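PDB 5DBN: acetate CoA-transferase subunit beta from Escherichia coli DH5[alpha], which transfers coenzyme A from acetyl-CoA to short-chain carboxylates such as acetoacetate and butanoate, by way of a covalent enzyme-CoA intermediate, during short-chain fatty acid degradation. Local coordinates for residues I137-C142 with A148-R153; A172-I177 with A193-K198. All coordinates share one frame; numbering follows the deposited sequence.

Interaction 1 and interaction 2 are neighbours on the main mixed sheet, their centres about 9 Å apart. They follow one another along the chain. The two meet at Phe174, where CE2 lies 3.9 Å from Ile150 CD1 and 4.0 Å from His141 CE1. Lys198, at the end of 193-198, also packs on His141. Leu167 of strand 166-168 is common ground, since it touches Met139 and Ile150 of interaction 1 and Phe174 of interaction 2. Both contacts lie away from Glu46, the predicted active-site residue. A bound PEG, probably from the crystallisation liquor, comes within about 6 Å of the Lys149 side chain.

Interaction 1: I137-C142 with A148-R153; sequences IAMEHC and AKILRR
Ile150 has CG1 opposite its own carbonyl carbon (chi1 -53°), and an extended second torsion then carries CD1 out over the His141 ring. His141 sets CG opposite its backbone N (chi1 -155°), which swings the ring back to Ile150 although CB leaves in the other direction. The two side chains cross at about a right angle. Ile150 CD1 sits 3.7 Å from the centroid of the His141 ring and 19° off the ring normal, a CH-pi contact over one face, displaced toward the rim. The ring is held from outside: ND1 bonds to Thr169 OG1 and NE2 to Thr199 OG1, which fixes its rotation.

Next to this, Met139 runs past Ile150 and Lys149 in the opposite direction. Its CE reaches Ile150 CG1 at 4.0 Å. The bent Lys149 chain lies along Met139 and the backbone of 140-142.

Water 2 joins the two backbones: it donates to His141 O at 2.9 Å and accepts from Lys149 N at 2.8 Å. Water 1 accepts from Glu140 N at 2.9 Å and, weakly, from the side-chain Lys149 NZ at 3.3 Å. The Glu140 carboxylate pairs with Lys144.

The contact joins the turn after strand 135-138 to the small sheet of strand 150-151. Hydrogen bonding between the segments runs through the two waters. The direct contacts are van der Waals packing, with Lys149 taking the largest share, and the CH-pi contact. At 5.6 Å Glu140 OE1 and Lys149 NZ are not paired, and any attraction between them is probably long-range.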
loop_
_atom_site.group_PDB
_atom_site.type_symbol
_atom_site.label_atom_id
_atom_site.label_comp_id
_atom_site.label_asym_id
_atom_site.label_seq_id
_atom_site.Cartn_x
_atom_site.Cartn_y
_atom_site.Cartn_z
ATOM N N ILE B 137 -11.020 -26.926 0.187
ATOM C CA ILE B 137 -10.095 -27.763 0.938
ATOM C C ILE B 137 -9.980 -29.127 0.267
ATOM O O ILE B 137 -10.969 -29.839 0.107
ATOM C CB ILE B 137 -10.540 -27.927 2.404
ATOM C CG1 ILE B 137 -10.692 -26.556 3.071
ATOM C CG2 ILE B 137 -9.545 -28.790 3.178
ATOM C CD1 ILE B 137 -9.426 -25.709 3.072
ATOM N N ALA B 138 -8.755 -29.472 -0.115
ATOM C CA ALA B 138 -8.452 -30.747 -0.755
ATOM C C ALA B 138 -7.710 -31.599 0.259
ATOM O O ALA B 138 -6.584 -31.286 0.645
ATOM C CB ALA B 138 -7.622 -30.541 -2.006
ATOM N N MET B 139 -8.348 -32.682 0.689
ATOM C CA MET B 139 -7.847 -33.447 1.817
ATOM C C MET B 139 -8.246 -34.919 1.764
ATOM O O MET B 139 -9.312 -35.253 1.259
ATOM C CB MET B 139 -8.414 -32.802 3.083
ATOM C CG MET B 139 -7.736 -33.132 4.376
ATOM S SD MET B 139 -8.578 -32.292 5.736
ATOM C CE MET B 139 -10.125 -33.197 5.805
ATOM N N GLU B 140 -7.402 -35.798 2.298
ATOM C CA GLU B 140 -7.800 -37.191 2.473
ATOM C C GLU B 140 -8.844 -37.232 3.581
ATOM O O GLU B 140 -8.832 -36.386 4.472
ATOM C CB GLU B 140 -6.603 -38.088 2.796
ATOM C CG GLU B 140 -5.592 -38.193 1.660
ATOM C CD GLU B 140 -4.424 -39.106 1.991
ATOM O OE1 GLU B 140 -4.441 -39.736 3.071
ATOM O OE2 GLU B 140 -3.491 -39.199 1.164
ATOM N N HIS B 141 -9.754 -38.197 3.530
ATOM C CA HIS B 141 -10.852 -38.218 4.488
ATOM C C HIS B 141 -10.347 -38.466 5.912
ATOM O O HIS B 141 -10.760 -37.782 6.849
ATOM C CB HIS B 141 -11.885 -39.277 4.108
ATOM C CG HIS B 141 -13.257 -38.982 4.627
ATOM N ND1 HIS B 141 -14.221 -38.357 3.867
ATOM C CD2 HIS B 141 -13.820 -39.206 5.838
ATOM C CE1 HIS B 141 -15.323 -38.221 4.582
ATOM N NE2 HIS B 141 -15.106 -38.726 5.783
ATOM N N CYS B 142 -9.459 -39.445 6.061
ATOM C CA CYS B 142 -8.911 -39.806 7.367
ATOM C C CYS B 142 -7.390 -39.684 7.376
ATOM O O CYS B 142 -6.747 -39.727 6.326
ATOM C CB CYS B 142 -9.322 -41.229 7.745
ATOM S SG CYS B 142 -11.105 -41.470 7.865
ATOM N N ALA B 148 -10.141 -39.562 12.590
ATOM C CA ALA B 148 -11.007 -38.705 11.785
ATOM C C ALA B 148 -10.393 -37.320 11.622
ATOM O O ALA B 148 -9.703 -36.834 12.518
ATOM C CB ALA B 148 -12.384 -38.601 12.417
ATOM N N LYS B 149 -10.649 -36.690 10.479
ATOM C CA LYS B 149 -10.166 -35.337 10.226
ATOM C C LYS B 149 -11.325 -34.366 10.013
ATOM O O LYS B 149 -11.168 -33.158 10.174
ATOM C CB LYS B 149 -9.230 -35.328 9.016
ATOM C CG LYS B 149 -8.043 -36.270 9.172
ATOM C CD LYS B 149 -6.852 -35.846 8.332
ATOM C CE LYS B 149 -7.131 -35.947 6.851
ATOM N NZ LYS B 149 -6.061 -35.282 6.060
ATOM N N ILE B 150 -12.483 -34.902 9.642
ATOM C CA ILE B 150 -13.697 -34.101 9.504
ATOM C C ILE B 150 -14.519 -34.225 10.791
ATOM O O ILE B 150 -15.249 -35.198 10.976
ATOM C CB ILE B 150 -14.523 -34.541 8.279
ATOM C CG1 ILE B 150 -13.633 -34.538 7.030
ATOM C CG2 ILE B 150 -15.717 -33.617 8.086
ATOM C CD1 ILE B 150 -14.284 -35.099 5.786
ATOM N N LEU B 151 -14.395 -33.231 11.669
ATOM C CA LEU B 151 -14.870 -33.345 13.052
ATOM C C LEU B 151 -16.035 -32.416 13.398
ATOM O O LEU B 151 -16.459 -31.604 12.584
ATOM C CB LEU B 151 -13.710 -33.064 14.009
ATOM C CG LEU B 151 -12.427 -33.856 13.744
ATOM C CD1 LEU B 151 -11.307 -33.375 14.656
ATOM C CD2 LEU B 151 -12.666 -35.351 13.914
ATOM N N ARG B 152 -16.557 -32.556 14.613
ATOM C CA ARG B 152 -17.554 -31.625 15.132
ATOM C C ARG B 152 -16.908 -30.286 15.447
ATOM O O ARG B 152 -17.493 -29.228 15.225
ATOM C CB ARG B 152 -18.230 -32.187 16.381
ATOM C CG ARG B 152 -19.142 -33.368 16.111
ATOM C CD ARG B 152 -19.781 -33.873 17.391
ATOM N NE ARG B 152 -20.719 -34.962 17.135
ATOM C CZ ARG B 152 -21.503 -35.509 18.060
ATOM N NH1 ARG B 152 -21.460 -35.079 19.312
ATOM N NH2 ARG B 152 -22.331 -36.492 17.729
ATOM N N ARG B 153 -15.692 -30.350 15.978
ATOM C CA ARG B 153 -14.928 -29.161 16.323
ATOM C C ARG B 153 -13.449 -29.488 16.216
ATOM O O ARG B 153 -12.993 -30.489 16.768
ATOM C CB ARG B 153 -15.274 -28.681 17.734
ATOM C CG ARG B 153 -14.463 -27.482 18.222
ATOM C CD ARG B 153 -14.616 -26.279 17.299
ATOM N NE ARG B 153 -14.048 -25.056 17.869
ATOM C CZ ARG B 153 -12.775 -24.684 17.759
ATOM N NH1 ARG B 153 -11.902 -25.433 17.096
ATOM N NH2 ARG B 153 -12.371 -23.550 18.316
HETATM O O HOH W 1 -4.788 -34.782 3.098
HETATM O O HOH W 2 -12.755 -37.767 8.951
#

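Interaction 2: A172-I177 with A193-K198; sequences AVFRFI and ATVRAK
Val195 and Phe174 approach each other from opposite directions: the helix side chain points at the strand and the strand side chain points at the helix. The meeting atoms are Phe174 CZ, at the far end of the ring, and Val195 CG1, 3.8 Å apart. The methyl comes in obliquely to the ring. Val195 places CG1 opposite its backbone N (chi1 176°), and this leaves CG2 for a second partner. That partner is Ala172, whose CB lies 4.2 Å from Val195 CG2. Ala172 and Phe174 are two residues apart on the strand and both direct CB to the helix. The two valine branches thus divide between these residues, CG1 to Phe174 and CG2 to Ala172. The backbones come nearest at the small alanine, with the CA atoms of Ala172 and Val195 7.3 Å apart. The longer phenylalanine reaches across a wider gap.

The direct contact is small, 90 Å² in all, but all three residues are buried. Phe203 meets the Phe174 ring edge-to-face, and Leu183 of strand 180-186 touches both Ala172 and Phe174.

Helix 192-197 follows strand 180-186 and leads to strand 204-205, which lies next to strand 180-186 in the sheet and parallel to it. This is a beta-alpha-beta crossover. Through Val195 the helix also packs on strand 172-177, in the helix-on-sheet packing of an alpha/beta fold, here that of the coenzyme A transferase family.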
loop_
_atom_site.group_PDB
_atom_site.type_symbol
_atom_site.label_atom_id
_atom_site.label_comp_id
_atom_site.label_asym_id
_atom_site.label_seq_id
_atom_site.Cartn_x
_atom_site.Cartn_y
_atom_site.Cartn_z
ATOM N N ALA B 172 -15.898 -38.220 -0.734
ATOM C CA ALA B 172 -17.087 -37.376 -0.848
ATOM C C ALA B 172 -16.781 -35.892 -1.059
ATOM O O ALA B 172 -15.650 -35.443 -0.872
ATOM C CB ALA B 172 -17.949 -37.543 0.390
ATOM N N VAL B 173 -17.813 -35.143 -1.445
ATOM C CA VAL B 173 -17.738 -33.688 -1.537
ATOM C C VAL B 173 -18.761 -33.046 -0.604
ATOM O O VAL B 173 -19.956 -33.328 -0.693
ATOM C CB VAL B 173 -17.987 -33.190 -2.980
ATOM C CG1 VAL B 173 -17.895 -31.674 -3.054
ATOM C CG2 VAL B 173 -16.998 -33.826 -3.946
ATOM N N PHE B 174 -18.273 -32.197 0.298
ATOM C CA PHE B 174 -19.126 -31.439 1.210
ATOM C C PHE B 174 -19.149 -29.963 0.828
ATOM O O PHE B 174 -18.149 -29.428 0.346
ATOM C CB PHE B 174 -18.643 -31.572 2.657
ATOM C CG PHE B 174 -18.675 -32.975 3.196
ATOM C CD1 PHE B 174 -19.842 -33.502 3.728
ATOM C CD2 PHE B 174 -17.533 -33.758 3.196
ATOM C CE1 PHE B 174 -19.869 -34.784 4.238
ATOM C CE2 PHE B 174 -17.556 -35.041 3.703
ATOM C CZ PHE B 174 -18.724 -35.555 4.223
ATOM N N ARG B 175 -20.286 -29.307 1.045
ATOM C CA ARG B 175 -20.385 -27.860 0.861
ATOM C C ARG B 175 -20.976 -27.197 2.105
ATOM O O ARG B 175 -21.897 -27.731 2.726
ATOM C CB ARG B 175 -21.235 -27.518 -0.363
ATOM C CG ARG B 175 -20.632 -27.950 -1.687
ATOM C CD ARG B 175 -21.439 -27.411 -2.854
ATOM N NE ARG B 175 -20.986 -27.948 -4.137
ATOM C CZ ARG B 175 -19.967 -27.466 -4.844
ATOM N NH1 ARG B 175 -19.262 -26.435 -4.398
ATOM N NH2 ARG B 175 -19.644 -28.029 -6.001
ATOM N N PHE B 176 -20.436 -26.034 2.463
ATOM C CA PHE B 176 -20.960 -25.245 3.576
ATOM C C PHE B 176 -21.811 -24.094 3.050
ATOM O O PHE B 176 -21.294 -23.153 2.445
ATOM C CB PHE B 176 -19.826 -24.704 4.450
ATOM C CG PHE B 176 -19.037 -25.772 5.154
ATOM C CD1 PHE B 176 -19.428 -26.229 6.401
ATOM C CD2 PHE B 176 -17.901 -26.309 4.576
ATOM C CE1 PHE B 176 -18.706 -27.208 7.055
ATOM C CE2 PHE B 176 -17.173 -27.290 5.226
ATOM C CZ PHE B 176 -17.577 -27.739 6.468
ATOM N N ILE B 177 -23.116 -24.178 3.295
ATOM C CA ILE B 177 -24.072 -23.211 2.768
ATOM C C ILE B 177 -24.931 -22.643 3.891
ATOM O O ILE B 177 -25.679 -23.373 4.541
ATOM C CB ILE B 177 -24.985 -23.851 1.702
ATOM C CG1 ILE B 177 -24.139 -24.617 0.677
ATOM C CG2 ILE B 177 -25.851 -22.781 1.035
ATOM C CD1 ILE B 177 -24.938 -25.311 -0.405
ATOM N N ALA B 193 -23.185 -44.709 4.209
ATOM C CA ALA B 193 -22.897 -45.257 5.531
ATOM C C ALA B 193 -21.406 -45.231 5.853
ATOM O O ALA B 193 -21.018 -44.985 6.995
ATOM C CB ALA B 193 -23.428 -46.674 5.637
ATOM N N THR B 194 -20.573 -45.488 4.847
ATOM C CA THR B 194 -19.127 -45.461 5.032
ATOM C C THR B 194 -18.658 -44.042 5.345
ATOM O O THR B 194 -17.831 -43.834 6.234
ATOM C CB THR B 194 -18.382 -45.979 3.790
ATOM O OG1 THR B 194 -18.910 -47.255 3.408
ATOM C CG2 THR B 194 -16.891 -46.116 4.078
ATOM N N VAL B 195 -19.186 -43.074 4.602
ATOM C CA VAL B 195 -18.858 -41.669 4.817
ATOM C C VAL B 195 -19.294 -41.246 6.215
ATOM O O VAL B 195 -18.545 -40.586 6.935
ATOM C CB VAL B 195 -19.527 -40.755 3.761
ATOM C CG1 VAL B 195 -19.250 -39.283 4.058
ATOM C CG2 VAL B 195 -19.046 -41.112 2.364
ATOM N N ARG B 196 -20.508 -41.635 6.590
ATOM C CA ARG B 196 -21.037 -41.332 7.914
ATOM C C ARG B 196 -20.127 -41.922 8.989
ATOM O O ARG B 196 -19.791 -41.259 9.968
ATOM C CB ARG B 196 -22.457 -41.884 8.062
ATOM C CG ARG B 196 -23.260 -41.229 9.166
ATOM C CD ARG B 196 -24.150 -40.122 8.624
ATOM N NE ARG B 196 -25.314 -40.656 7.921
ATOM C CZ ARG B 196 -26.306 -39.913 7.440
ATOM N NH1 ARG B 196 -26.284 -38.592 7.582
ATOM N NH2 ARG B 196 -27.324 -40.493 6.816
ATOM N N ALA B 197 -19.730 -43.175 8.789
ATOM C CA ALA B 197 -18.856 -43.877 9.723
ATOM C C ALA B 197 -17.484 -43.208 9.820
ATOM O O ALA B 197 -16.881 -43.160 10.891
ATOM C CB ALA B 197 -18.704 -45.333 9.307
ATOM N N LYS B 198 -16.993 -42.704 8.693
ATOM C CA LYS B 198 -15.661 -42.108 8.632
ATOM C C LYS B 198 -15.681 -40.600 8.903
ATOM O O LYS B 198 -14.658 -39.930 8.771
ATOM C CB LYS B 198 -15.044 -42.376 7.257
ATOM C CG LYS B 198 -14.627 -43.821 7.022
ATOM C CD LYS B 198 -14.038 -44.002 5.628
ATOM C CE LYS B 198 -13.293 -45.319 5.492
ATOM N NZ LYS B 198 -12.944 -45.629 4.077
#